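Local coordinates for protein rhomboid protease GlpG (Haemophilus influenzae, PDB 2NR9) that probably cleaves transmembrane segments of other membrane proteins within the lipid bilayer, as a rhomboid-family intramembrane serine protease of the inner membrane, at residues L13-L18 with S71-F76; M38-Y43 with T100-N105; T57-S62 with A111-S116. The protein carries 2 engineered substitutions. One frame throughout, in Å; residues are numbered along the deposited sequence. Where two conformers were deposited one is given.

Interaction 1 (L13-L18 with S71-F76); sequences LILTAL and SWFFIF. With PQE (3,6,12,15,18,21,24-heptaoxahexatriacontan-1-ol), chain F.
Thr16 and Phe74 mark the nearest backbone approach, their CA atoms 6.9 Å apart, where helices 10-27 and 63-84 run almost antiparallel at 169° between their short segments. The axes of these segments come within 10.0 Å, and no hydrogen bond joins them. Two phenylalanines from helix 63-84 fill the gap, both with CG anti to the backbone N (chi1 -180° for Phe73 and -171° for Phe74), which carries each ring out toward helix 10-27. Leu15 lays CD1 obliquely against the Phe73 ring, 3.6 Å from CZ, while its CB rests near CE2. This is plain apolar packing between the first two transmembrane helices of the rhomboid fold. Between the rings sits Thr16, whose OG1 meets the edges of both, 3.7 Å from Phe74 CD1 and 3.9 Å from Phe73 CD2; the hydroxyl is satisfied within its own helix by the carbonyl O of Thr12. Leu13 CD2 approaches the edge of Phe74, but Leu13 was modelled in two conformers, so the closeness of that touch is doubtful. Past Phe74, the alkyl tail of a bound PQE molecule passes across helix 63-84, with its C45 3.7 Å from Ile75 CD1.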
loop_
_atom_site.group_PDB
_atom_site.type_symbol
_atom_site.label_atom_id
_atom_site.label_comp_id
_atom_site.label_asym_id
_atom_site.label_seq_id
_atom_site.Cartn_x
_atom_site.Cartn_y
_atom_site.Cartn_z
ATOM N N LEU A 13 -11.821 4.855 1.024
ATOM C CA LEU A 13 -12.849 4.411 1.951
ATOM C C LEU A 13 -13.251 2.961 1.730
ATOM O O LEU A 13 -13.343 2.196 2.678
ATOM C CB LEU A 13 -14.066 5.337 1.894
ATOM C CG LEU A 13 -13.830 6.691 2.566
ATOM C CD1 LEU A 13 -14.895 7.697 2.183
ATOM C CD2 LEU A 13 -13.761 6.517 4.078
ATOM N N ILE A 14 -13.497 2.583 0.476
ATOM C CA ILE A 14 -13.866 1.200 0.164
ATOM C C ILE A 14 -12.793 0.196 0.594
ATOM O O ILE A 14 -13.108 -0.872 1.126
ATOM C CB ILE A 14 -14.164 0.996 -1.337
ATOM C CG1 ILE A 14 -15.511 1.623 -1.710
ATOM C CG2 ILE A 14 -14.185 -0.490 -1.669
ATOM C CD1 ILE A 14 -15.901 1.413 -3.166
ATOM N N LEU A 15 -11.527 0.525 0.334
ATOM C CA LEU A 15 -10.417 -0.369 0.686
ATOM C C LEU A 15 -10.205 -0.461 2.196
ATOM O O LEU A 15 -9.934 -1.542 2.739
ATOM C CB LEU A 15 -9.126 0.059 -0.023
ATOM C CG LEU A 15 -9.100 -0.171 -1.535
ATOM C CD1 LEU A 15 -7.868 0.469 -2.172
ATOM C CD2 LEU A 15 -9.165 -1.666 -1.854
ATOM N N THR A 16 -10.343 0.663 2.879
ATOM C CA THR A 16 -10.210 0.672 4.329
ATOM C C THR A 16 -11.323 -0.166 4.963
ATOM O O THR A 16 -11.059 -1.070 5.764
ATOM C CB THR A 16 -10.240 2.102 4.873
ATOM O OG1 THR A 16 -9.218 2.877 4.223
ATOM C CG2 THR A 16 -10.011 2.112 6.377
ATOM N N ALA A 17 -12.560 0.088 4.546
ATOM C CA ALA A 17 -13.717 -0.638 5.076
ATOM C C ALA A 17 -13.668 -2.145 4.772
ATOM O O ALA A 17 -14.150 -2.953 5.560
ATOM C CB ALA A 17 -15.018 -0.025 4.565
ATOM N N LEU A 18 -13.115 -2.511 3.619
ATOM C CA LEU A 18 -12.971 -3.929 3.262
ATOM C C LEU A 18 -11.997 -4.619 4.201
ATOM O O LEU A 18 -12.228 -5.757 4.627
ATOM C CB LEU A 18 -12.501 -4.101 1.812
ATOM C CG LEU A 18 -13.561 -4.113 0.715
ATOM C CD1 LEU A 18 -12.905 -4.252 -0.648
ATOM C CD2 LEU A 18 -14.548 -5.251 0.947
ATOM N N SER A 71 -4.349 3.464 9.194
ATOM C CA SER A 71 -4.132 4.876 9.530
ATOM C C SER A 71 -3.332 5.550 8.419
ATOM O O SER A 71 -3.760 6.551 7.849
ATOM C CB SER A 71 -3.372 5.013 10.851
ATOM O OG SER A 71 -4.070 4.401 11.924
ATOM N N TRP A 72 -2.157 4.995 8.133
ATOM C CA TRP A 72 -1.276 5.527 7.104
ATOM C C TRP A 72 -1.897 5.487 5.704
ATOM O O TRP A 72 -1.761 6.441 4.938
ATOM C CB TRP A 72 0.073 4.805 7.128
ATOM C CG TRP A 72 0.940 5.200 8.286
ATOM C CD1 TRP A 72 0.839 4.763 9.575
ATOM C CD2 TRP A 72 2.041 6.113 8.257
ATOM N NE1 TRP A 72 1.807 5.353 10.352
ATOM C CE2 TRP A 72 2.562 6.182 9.565
ATOM C CE3 TRP A 72 2.641 6.878 7.251
ATOM C CZ2 TRP A 72 3.648 6.992 9.895
ATOM C CZ3 TRP A 72 3.722 7.677 7.579
ATOM C CH2 TRP A 72 4.217 7.726 8.889
ATOM N N PHE A 73 -2.577 4.392 5.370
ATOM C CA PHE A 73 -3.236 4.285 4.058
ATOM C C PHE A 73 -4.411 5.251 3.926
ATOM O O PHE A 73 -4.632 5.822 2.860
ATOM C CB PHE A 73 -3.710 2.852 3.772
ATOM C CG PHE A 73 -4.398 2.692 2.420
ATOM C CD1 PHE A 73 -3.655 2.589 1.255
ATOM C CD2 PHE A 73 -5.785 2.652 2.326
ATOM C CE1 PHE A 73 -4.278 2.442 0.023
ATOM C CE2 PHE A 73 -6.415 2.514 1.094
ATOM C CZ PHE A 73 -5.663 2.399 -0.054
ATOM N N PHE A 74 -5.173 5.430 5.002
ATOM C CA PHE A 74 -6.325 6.309 4.934
ATOM C C PHE A 74 -5.878 7.746 4.688
ATOM O O PHE A 74 -6.388 8.421 3.795
ATOM C CB PHE A 74 -7.179 6.209 6.200
ATOM C CG PHE A 74 -8.497 6.925 6.097
ATOM C CD1 PHE A 74 -9.579 6.327 5.465
ATOM C CD2 PHE A 74 -8.654 8.199 6.619
ATOM C CE1 PHE A 74 -10.794 6.993 5.346
ATOM C CE2 PHE A 74 -9.864 8.867 6.506
ATOM C CZ PHE A 74 -10.936 8.260 5.871
ATOM N N ILE A 75 -4.870 8.178 5.439
ATOM C CA ILE A 75 -4.326 9.517 5.298
ATOM C C ILE A 75 -3.662 9.768 3.944
ATOM O O ILE A 75 -4.050 10.683 3.225
ATOM C CB ILE A 75 -3.311 9.838 6.414
ATOM C CG1 ILE A 75 -4.018 9.936 7.768
ATOM C CG2 ILE A 75 -2.579 11.139 6.105
ATOM C CD1 ILE A 75 -3.098 10.366 8.916
ATOM N N PHE A 76 -2.670 8.950 3.593
ATOM C CA PHE A 76 -1.904 9.169 2.358
ATOM C C PHE A 76 -2.539 8.596 1.090
ATOM O O PHE A 76 -2.355 9.143 0.000
ATOM C CB PHE A 76 -0.443 8.741 2.528
ATOM C CG PHE A 76 0.290 9.520 3.601
ATOM C CD1 PHE A 76 0.300 9.075 4.915
ATOM C CD2 PHE A 76 0.889 10.739 3.308
ATOM C CE1 PHE A 76 0.934 9.812 5.915
ATOM C CE2 PHE A 76 1.533 11.479 4.302
ATOM C CZ PHE A 76 1.549 11.017 5.605
HETATM O O47 PQE F . -8.673 -9.024 19.688
HETATM C C68 PQE F . -7.254 -9.112 19.892
HETATM C C52 PQE F . -6.578 -9.576 18.603
HETATM O O70 PQE F . -5.164 -9.629 18.798
HETATM C C55 PQE F . -4.515 -8.439 18.348
HETATM C C58 PQE F . -3.089 -8.396 18.887
HETATM O O71 PQE F . -2.590 -7.060 18.821
HETATM C C61 PQE F . -2.363 -6.512 20.120
HETATM C C62 PQE F . -3.434 -7.015 21.082
HETATM C C63 PQE F . -3.961 -5.890 21.967
HETATM C C66 PQE F . -4.015 -4.567 21.212
HETATM C C67 PQE F . -5.418 -4.290 20.684
HETATM O O72 PQE F . -5.401 -3.097 19.899
HETATM C C65 PQE F . -6.697 -2.784 19.386
HETATM C C64 PQE F . -6.616 -1.566 18.470
HETATM O O73 PQE F . -7.855 -1.398 17.777
HETATM C C60 PQE F . -8.225 -2.565 17.043
HETATM C C59 PQE F . -8.770 -2.160 15.677
HETATM O O74 PQE F . -9.300 -3.306 15.009
HETATM C C57 PQE F . -9.391 -3.109 13.597
HETATM C C56 PQE F . -9.884 -1.696 13.298
HETATM O O75 PQE F . -8.841 -0.932 12.685
HETATM C C54 PQE F . -8.983 0.462 12.959
HETATM C C53 PQE F . -8.116 1.268 11.996
HETATM O O76 PQE F . -8.862 2.373 11.488
HETATM C C51 PQE F . -8.080 3.569 11.451
HETATM C C50 PQE F . -8.833 4.665 10.699
HETATM C C49 PQE F . -7.897 5.807 10.312
HETATM C C48 PQE F . -8.404 7.148 10.831
HETATM C C47 PQE F . -7.416 8.265 10.513
HETATM C C46 PQE F . -6.857 8.886 11.790
HETATM C C45 PQE F . -5.560 9.640 11.515
HETATM C C44 PQE F . -4.857 10.027 12.814
HETATM C C43 PQE F . -3.649 10.922 12.547
HETATM C C42 PQE F . -3.706 12.198 13.383
HETATM C C41 PQE F . -2.323 12.593 13.891
HETATM C C40 PQE F . -2.369 12.990 15.354
#

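Interaction 2 (M38-Y43 with T100-N105); sequences MHYPAY and TGYVQN. With PA6 ((R)-2-(formyloxy)-3-(phosphonooxy)propyl pentanoate), chain C.
The Tyr40 ring packs against a helix backbone, with the peptide oxygen of Gly101 over the rim of one face, and buries its hydroxyl where that oxygen atom has no hydrogen-bonding partner in the model. The pairing joins the periplasmic loop that follows helix 31-38 to helix 86-108, the third transmembrane helix of the rhomboid fold. Because Gly101 has no side chain, the ring can come down on the main chain, with Tyr40 CE1 3.6 Å from Gly101 C. Pro41 CD lies over the rim of the opposite face, so the ring is sandwiched between its own loop and the helix. Tyr40 CG is anti to the backbone N (chi1 -168°), and the ring reaches across the helix, so that OH comes 3.4 Å from Tyr102 CA. Asn105, one turn after Gly101, meets the CD2-CE2 side of the ring from the same side as Gly101, crossing it at about a right angle; amide and ring planes differ by 36°, and ND2 lies 3.6 Å from Tyr40 CE2. The loop itself is braced by a nearly straight bond from His39 ND1 to Tyr40 O (2.6 Å). Tyr40, Tyr102 and Asn105 also line the pocket of a bound PA6 lipid, whose O31 meets the edge of the Tyr102 ring. A water bridges the segments, lying 3.1 Å from Pro41 O and 2.6 Å from Asn105 OD1.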
loop_
_atom_site.group_PDB
_atom_site.type_symbol
_atom_site.label_atom_id
_atom_site.label_comp_id
_atom_site.label_asym_id
_atom_site.label_seq_id
_atom_site.Cartn_x
_atom_site.Cartn_y
_atom_site.Cartn_z
ATOM N N MET A 38 -7.324 -16.214 0.419
ATOM C CA MET A 38 -6.721 -14.897 0.184
ATOM C C MET A 38 -5.205 -14.855 -0.010
ATOM O O MET A 38 -4.681 -13.883 -0.544
ATOM C CB MET A 38 -7.120 -13.955 1.319
ATOM C CG MET A 38 -8.608 -13.947 1.590
ATOM S SD MET A 38 -9.509 -12.743 0.611
ATOM C CE MET A 38 -9.365 -11.314 1.695
ATOM N N HIS A 39 -4.499 -15.893 0.421
ATOM C CA HIS A 39 -3.042 -15.874 0.337
ATOM C C HIS A 39 -2.502 -15.887 -1.084
ATOM O O HIS A 39 -3.167 -16.353 -2.014
ATOM C CB HIS A 39 -2.409 -16.997 1.166
ATOM C CG HIS A 39 -2.659 -18.368 0.625
ATOM N ND1 HIS A 39 -2.052 -18.836 -0.522
ATOM C CD2 HIS A 39 -3.370 -19.406 1.125
ATOM C CE1 HIS A 39 -2.433 -20.082 -0.741
ATOM N NE2 HIS A 39 -3.223 -20.456 0.251
ATOM N N TYR A 40 -1.292 -15.358 -1.243
ATOM C CA TYR A 40 -0.621 -15.334 -2.538
ATOM C C TYR A 40 -0.510 -16.777 -3.030
ATOM O O TYR A 40 -0.420 -17.702 -2.220
ATOM C CB TYR A 40 0.775 -14.713 -2.387
ATOM C CG TYR A 40 1.460 -14.382 -3.698
ATOM C CD1 TYR A 40 1.311 -13.130 -4.287
ATOM C CD2 TYR A 40 2.281 -15.306 -4.326
ATOM C CE1 TYR A 40 1.935 -12.822 -5.483
ATOM C CE2 TYR A 40 2.911 -15.010 -5.529
ATOM C CZ TYR A 40 2.738 -13.765 -6.098
ATOM O OH TYR A 40 3.351 -13.474 -7.295
ATOM N N PRO A 41 -0.553 -16.981 -4.358
ATOM C CA PRO A 41 -0.454 -18.332 -4.883
ATOM C C PRO A 41 0.756 -19.067 -4.312
ATOM O O PRO A 41 1.869 -18.543 -4.332
ATOM C CB PRO A 41 -0.286 -18.109 -6.388
ATOM C CG PRO A 41 -0.965 -16.824 -6.645
ATOM C CD PRO A 41 -0.682 -15.981 -5.431
ATOM N N ALA A 42 0.514 -20.250 -3.761
ATOM C CA ALA A 42 1.565 -21.075 -3.179
ATOM C C ALA A 42 1.452 -22.463 -3.767
ATOM O O ALA A 42 1.831 -23.452 -3.138
ATOM C CB ALA A 42 1.403 -21.137 -1.672
ATOM N N TYR A 43 0.981 -22.528 -5.006
ATOM C CA TYR A 43 0.666 -23.795 -5.622
ATOM C C TYR A 43 0.507 -23.538 -7.118
ATOM O O TYR A 43 -0.187 -22.603 -7.513
ATOM C CB TYR A 43 -0.674 -24.263 -5.052
ATOM C CG TYR A 43 -0.766 -25.722 -4.703
ATOM C CD1 TYR A 43 -1.533 -26.591 -5.463
ATOM C CD2 TYR A 43 -0.174 -26.212 -3.545
ATOM C CE1 TYR A 43 -1.663 -27.928 -5.112
ATOM C CE2 TYR A 43 -0.289 -27.546 -3.189
ATOM C CZ TYR A 43 -1.038 -28.398 -3.975
ATOM O OH TYR A 43 -1.155 -29.725 -3.627
ATOM N N THR A 100 4.620 -6.234 -4.918
ATOM C CA THR A 100 5.174 -6.500 -3.581
ATOM C C THR A 100 4.984 -7.962 -3.172
ATOM O O THR A 100 5.866 -8.562 -2.556
ATOM C CB THR A 100 4.578 -5.576 -2.500
ATOM O OG1 THR A 100 3.154 -5.754 -2.434
ATOM C CG2 THR A 100 4.904 -4.110 -2.806
ATOM N N GLY A 101 3.831 -8.529 -3.515
ATOM C CA GLY A 101 3.568 -9.939 -3.242
ATOM C C GLY A 101 4.515 -10.823 -4.035
ATOM O O GLY A 101 5.024 -11.824 -3.528
ATOM N N TYR A 102 4.723 -10.470 -5.299
ATOM C CA TYR A 102 5.641 -11.202 -6.162
ATOM C C TYR A 102 7.027 -11.248 -5.522
ATOM O O TYR A 102 7.640 -12.308 -5.411
ATOM C CB TYR A 102 5.724 -10.522 -7.533
ATOM C CG TYR A 102 6.671 -11.193 -8.510
ATOM C CD1 TYR A 102 6.229 -12.204 -9.353
ATOM C CD2 TYR A 102 7.996 -10.794 -8.606
ATOM C CE1 TYR A 102 7.089 -12.814 -10.258
ATOM C CE2 TYR A 102 8.867 -11.404 -9.497
ATOM C CZ TYR A 102 8.408 -12.412 -10.319
ATOM O OH TYR A 102 9.272 -13.012 -11.205
ATOM N N VAL A 103 7.498 -10.089 -5.082
ATOM C CA VAL A 103 8.822 -9.961 -4.490
ATOM C C VAL A 103 8.935 -10.662 -3.138
ATOM O O VAL A 103 9.905 -11.378 -2.884
ATOM C CB VAL A 103 9.236 -8.481 -4.356
ATOM C CG1 VAL A 103 10.447 -8.343 -3.463
ATOM C CG2 VAL A 103 9.495 -7.874 -5.733
ATOM N N GLN A 104 7.951 -10.449 -2.270
ATOM C CA GLN A 104 7.962 -11.091 -0.967
ATOM C C GLN A 104 7.959 -12.604 -1.140
ATOM O O GLN A 104 8.693 -13.313 -0.463
ATOM C CB GLN A 104 6.761 -10.658 -0.125
ATOM C CG GLN A 104 6.760 -11.255 1.284
ATOM C CD GLN A 104 7.848 -10.665 2.163
ATOM O OE1 GLN A 104 7.907 -9.455 2.363
ATOM N NE2 GLN A 104 8.706 -11.522 2.701
ATOM N N ASN A 105 7.158 -13.090 -2.082
ATOM C CA ASN A 105 7.060 -14.521 -2.317
ATOM C C ASN A 105 8.395 -15.150 -2.708
ATOM O O ASN A 105 8.728 -16.252 -2.267
ATOM C CB ASN A 105 6.021 -14.824 -3.391
ATOM C CG ASN A 105 5.850 -16.313 -3.623
ATOM O OD1 ASN A 105 5.581 -17.071 -2.687
ATOM N ND2 ASN A 105 5.988 -16.739 -4.876
HETATM O O32 PA6 C . 3.147 -14.603 -12.962
HETATM C C31 PA6 C . 3.765 -14.025 -12.085
HETATM C C32 PA6 C . 3.882 -12.521 -12.089
HETATM C C33 PA6 C . 2.586 -11.909 -11.569
HETATM C C34 PA6 C . 2.860 -10.650 -10.754
HETATM C C35 PA6 C . 4.112 -9.949 -11.236
HETATM O O31 PA6 C . 4.381 -14.806 -11.026
HETATM C C3 PA6 C . 5.002 -16.053 -11.325
HETATM C C2 PA6 C . 6.074 -16.348 -10.284
HETATM O O21 PA6 C . 5.591 -17.337 -9.380
HETATM C C21 PA6 C . 4.307 -17.151 -8.721
HETATM O O22 PA6 C . 3.902 -17.985 -7.928
HETATM C C1 PA6 C . 7.333 -16.855 -10.979
HETATM O O11 PA6 C . 7.342 -16.401 -12.333
HETATM P P PA6 C . 8.654 -16.562 -13.254
HETATM O O13 PA6 C . 8.356 -17.773 -14.107
HETATM O O14 PA6 C . 8.718 -15.261 -14.019
HETATM O O12 PA6 C . 9.779 -16.760 -12.266
HETATM O O HOH W 1 4.839 -19.352 -3.675
#

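Interaction 3 (T57-S62 with A111-S116); sequences TLVHLS and AFFGLS. With PQE (3,6,12,15,18,21,24-heptaoxahexatriacontan-1-ol), chain F.
Val59 and Phe113 make the main apolar contact between two irregular segments, the loop leading into helix 63-84 and the one that delivers the nucleophile Ser116 to the start of helix 116-131. The second carries the first three residues of the GxSG motif of rhomboid proteases, here Gly114, Leu115 and Ser116. Val59 lies alongside Phe113, the two side chains pointing the same way, with CB 3.4 Å from Phe113 CD2. Its CG1, anti to the backbone N (chi1 -178°), is placed over the ring face in a CH-pi contact, 4.1 Å from the centroid. Leu61 crosses Phe113 at about a right angle and touches obliquely through CD2.

A second CH-pi contact uses the main chain: Gly114 CA sits over one face of the His60 imidazole, 4.1 Å from the ring centroid. Gly114 adopts phi 121°, psi 163°, a conformation open to it because it lacks a CB. The polar end of His60 has a weak hydrogen bond from NE2 to Asn69 OD1.

The backbones come close without a clear hydrogen bond between them. Val59 O comes 2.8 Å from Gly114 N at a poor angle, whereas Gly114 has backbone hydrogen bonds to His56. Thr57 CA makes a CA-H...O contact to Gly114 O at 3.4 Å, and the hydroxyl of Thr57 is held by Tyr93 OH and Ile54 O. Ser116, the first residue of helix 116-131, is hydrogen-bonded through OG to NE2 of the catalytic His169. Next to Gly114, Leu115 CB rests 3.8 Å from His60 NE2.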
loop_
_atom_site.group_PDB
_atom_site.type_symbol
_atom_site.label_atom_id
_atom_site.label_comp_id
_atom_site.label_asym_id
_atom_site.label_seq_id
_atom_site.Cartn_x
_atom_site.Cartn_y
_atom_site.Cartn_z
ATOM N N THR A 57 -3.466 -8.613 0.536
ATOM C CA THR A 57 -3.347 -7.292 1.160
ATOM C C THR A 57 -4.533 -6.931 2.046
ATOM O O THR A 57 -4.496 -5.936 2.763
ATOM C CB THR A 57 -3.216 -6.183 0.098
ATOM O OG1 THR A 57 -4.437 -6.089 -0.648
ATOM C CG2 THR A 57 -2.057 -6.467 -0.838
ATOM N N LEU A 58 -5.593 -7.722 1.965
ATOM C CA LEU A 58 -6.819 -7.458 2.712
ATOM C C LEU A 58 -6.892 -8.191 4.056
ATOM O O LEU A 58 -7.875 -8.054 4.788
ATOM C CB LEU A 58 -8.026 -7.837 1.855
ATOM C CG LEU A 58 -8.644 -6.813 0.886
ATOM C CD1 LEU A 58 -7.718 -5.669 0.512
ATOM C CD2 LEU A 58 -9.243 -7.497 -0.343
ATOM N N VAL A 59 -5.890 -9.016 4.345
ATOM C CA VAL A 59 -5.859 -9.777 5.585
ATOM C C VAL A 59 -4.797 -9.224 6.539
ATOM O O VAL A 59 -3.681 -8.910 6.127
ATOM C CB VAL A 59 -5.577 -11.279 5.327
ATOM C CG1 VAL A 59 -5.600 -12.061 6.639
ATOM C CG2 VAL A 59 -6.588 -11.856 4.345
ATOM N N HIS A 60 -5.153 -9.112 7.815
ATOM C CA HIS A 60 -4.234 -8.606 8.820
ATOM C C HIS A 60 -4.073 -9.585 9.984
ATOM O O HIS A 60 -4.947 -10.418 10.234
ATOM C CB HIS A 60 -4.635 -7.195 9.264
ATOM C CG HIS A 60 -4.383 -6.153 8.217
ATOM N ND1 HIS A 60 -5.233 -5.951 7.147
ATOM C CD2 HIS A 60 -3.319 -5.341 8.009
ATOM C CE1 HIS A 60 -4.715 -5.039 6.342
ATOM N NE2 HIS A 60 -3.556 -4.649 6.844
ATOM N N LEU A 61 -2.933 -9.509 10.661
ATOM C CA LEU A 61 -2.581 -10.501 11.671
ATOM C C LEU A 61 -2.663 -10.032 13.127
ATOM O O LEU A 61 -2.533 -10.838 14.047
ATOM C CB LEU A 61 -1.202 -11.085 11.359
ATOM C CG LEU A 61 -1.045 -11.563 9.907
ATOM C CD1 LEU A 61 0.392 -11.967 9.601
ATOM C CD2 LEU A 61 -2.010 -12.699 9.593
ATOM N N SER A 62 -2.869 -8.736 13.336
ATOM C CA SER A 62 -3.018 -8.200 14.684
ATOM C C SER A 62 -3.727 -6.850 14.669
ATOM O O SER A 62 -3.903 -6.241 13.607
ATOM C CB SER A 62 -1.660 -8.080 15.390
ATOM O OG SER A 62 -0.870 -7.055 14.814
ATOM N N ALA A 111 3.726 -16.967 2.610
ATOM C CA ALA A 111 3.197 -16.757 3.959
ATOM C C ALA A 111 3.296 -15.304 4.417
ATOM O O ALA A 111 4.107 -14.967 5.285
ATOM C CB ALA A 111 3.884 -17.686 4.957
ATOM N N PHE A 112 2.437 -14.460 3.859
ATOM C CA PHE A 112 2.411 -13.054 4.210
ATOM C C PHE A 112 1.039 -12.460 3.920
ATOM O O PHE A 112 0.351 -12.889 2.995
ATOM C CB PHE A 112 3.496 -12.289 3.446
ATOM C CG PHE A 112 3.390 -12.411 1.950
ATOM C CD1 PHE A 112 2.627 -11.511 1.221
ATOM C CD2 PHE A 112 4.081 -13.401 1.270
ATOM C CE1 PHE A 112 2.547 -11.606 -0.153
ATOM C CE2 PHE A 112 4.006 -13.499 -0.098
ATOM C CZ PHE A 112 3.239 -12.599 -0.815
ATOM N N PHE A 113 0.649 -11.474 4.720
ATOM C CA PHE A 113 -0.645 -10.810 4.579
ATOM C C PHE A 113 -0.520 -9.363 5.006
ATOM O O PHE A 113 0.284 -9.034 5.879
ATOM C CB PHE A 113 -1.692 -11.471 5.493
ATOM C CG PHE A 113 -2.132 -12.827 5.044
ATOM C CD1 PHE A 113 -1.793 -13.955 5.771
ATOM C CD2 PHE A 113 -2.935 -12.973 3.929
ATOM C CE1 PHE A 113 -2.230 -15.197 5.380
ATOM C CE2 PHE A 113 -3.371 -14.212 3.535
ATOM C CZ PHE A 113 -3.015 -15.327 4.255
ATOM N N GLY A 114 -1.391 -8.508 4.486
ATOM C CA GLY A 114 -1.389 -7.119 4.916
ATOM C C GLY A 114 -1.169 -6.075 3.846
ATOM O O GLY A 114 -0.547 -6.335 2.812
ATOM N N LEU A 115 -1.528 -4.845 4.199
ATOM C CA LEU A 115 -1.498 -3.702 3.300
ATOM C C LEU A 115 -0.196 -2.860 3.366
ATOM O O LEU A 115 -0.074 -1.856 2.658
ATOM C CB LEU A 115 -2.707 -2.805 3.628
ATOM C CG LEU A 115 -3.193 -1.751 2.636
ATOM C CD1 LEU A 115 -3.732 -2.413 1.383
ATOM C CD2 LEU A 115 -4.283 -0.879 3.298
ATOM N N SER A 116 0.778 -3.276 4.178
ATOM C CA SER A 116 2.010 -2.472 4.352
ATOM C C SER A 116 2.853 -2.267 3.084
ATOM O O SER A 116 3.488 -1.229 2.919
ATOM C CB SER A 116 2.865 -2.977 5.525
ATOM O OG SER A 116 3.261 -4.321 5.338
HETATM O O47 PQE F . -8.673 -9.024 19.688
HETATM C C68 PQE F . -7.254 -9.112 19.892
HETATM C C52 PQE F . -6.578 -9.576 18.603
HETATM O O70 PQE F . -5.164 -9.629 18.798
HETATM C C55 PQE F . -4.515 -8.439 18.348
HETATM C C58 PQE F . -3.089 -8.396 18.887
HETATM O O71 PQE F . -2.590 -7.060 18.821
HETATM C C61 PQE F . -2.363 -6.512 20.120
HETATM C C62 PQE F . -3.434 -7.015 21.082
HETATM C C63 PQE F . -3.961 -5.890 21.967
HETATM C C66 PQE F . -4.015 -4.567 21.212
HETATM C C67 PQE F . -5.418 -4.290 20.684
HETATM O O72 PQE F . -5.401 -3.097 19.899
HETATM C C65 PQE F . -6.697 -2.784 19.386
HETATM C C64 PQE F . -6.616 -1.566 18.470
HETATM O O73 PQE F . -7.855 -1.398 17.777
HETATM C C60 PQE F . -8.225 -2.565 17.043
HETATM C C59 PQE F . -8.770 -2.160 15.677
HETATM O O74 PQE F . -9.300 -3.306 15.009
HETATM C C57 PQE F . -9.391 -3.109 13.597
HETATM C C56 PQE F . -9.884 -1.696 13.298
HETATM O O75 PQE F . -8.841 -0.932 12.685
HETATM C C54 PQE F . -8.983 0.462 12.959
HETATM C C53 PQE F . -8.116 1.268 11.996
HETATM O O76 PQE F . -8.862 2.373 11.488
HETATM C C51 PQE F . -8.080 3.569 11.451
HETATM C C50 PQE F . -8.833 4.665 10.699
HETATM C C49 PQE F . -7.897 5.807 10.312
HETATM C C48 PQE F . -8.404 7.148 10.831
HETATM C C47 PQE F . -7.416 8.265 10.513
HETATM C C46 PQE F . -6.857 8.886 11.790
HETATM C C45 PQE F . -5.560 9.640 11.515
HETATM C C44 PQE F . -4.857 10.027 12.814
HETATM C C43 PQE F . -3.649 10.922 12.547
HETATM C C42 PQE F . -3.706 12.198 13.383
HETATM C C41 PQE F . -2.323 12.593 13.891
HETATM C C40 PQE F . -2.369 12.990 15.354
#

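Along the chain the six segments come in the order 13-18, 38-43, 57-62, 71-76, 100-105, 111-116, so every pairing crosses the other two and the first half of this range is folded onto the second. Interaction 3 is the middle piece: its centre lies 14 Å from that of interaction 1 and 11 Å from that of interaction 2, whereas those two are 22 Å apart and do not touch. It meets interaction 1 where Leu115 packs on Phe73, and interaction 2 where Phe112 meets Tyr40, Gly101 and Gln104. The loop bearing the nucleophile is thus wedged between the transmembrane helix pair 10-27 and 63-84 and the periplasmic loop resting on helix 86-108.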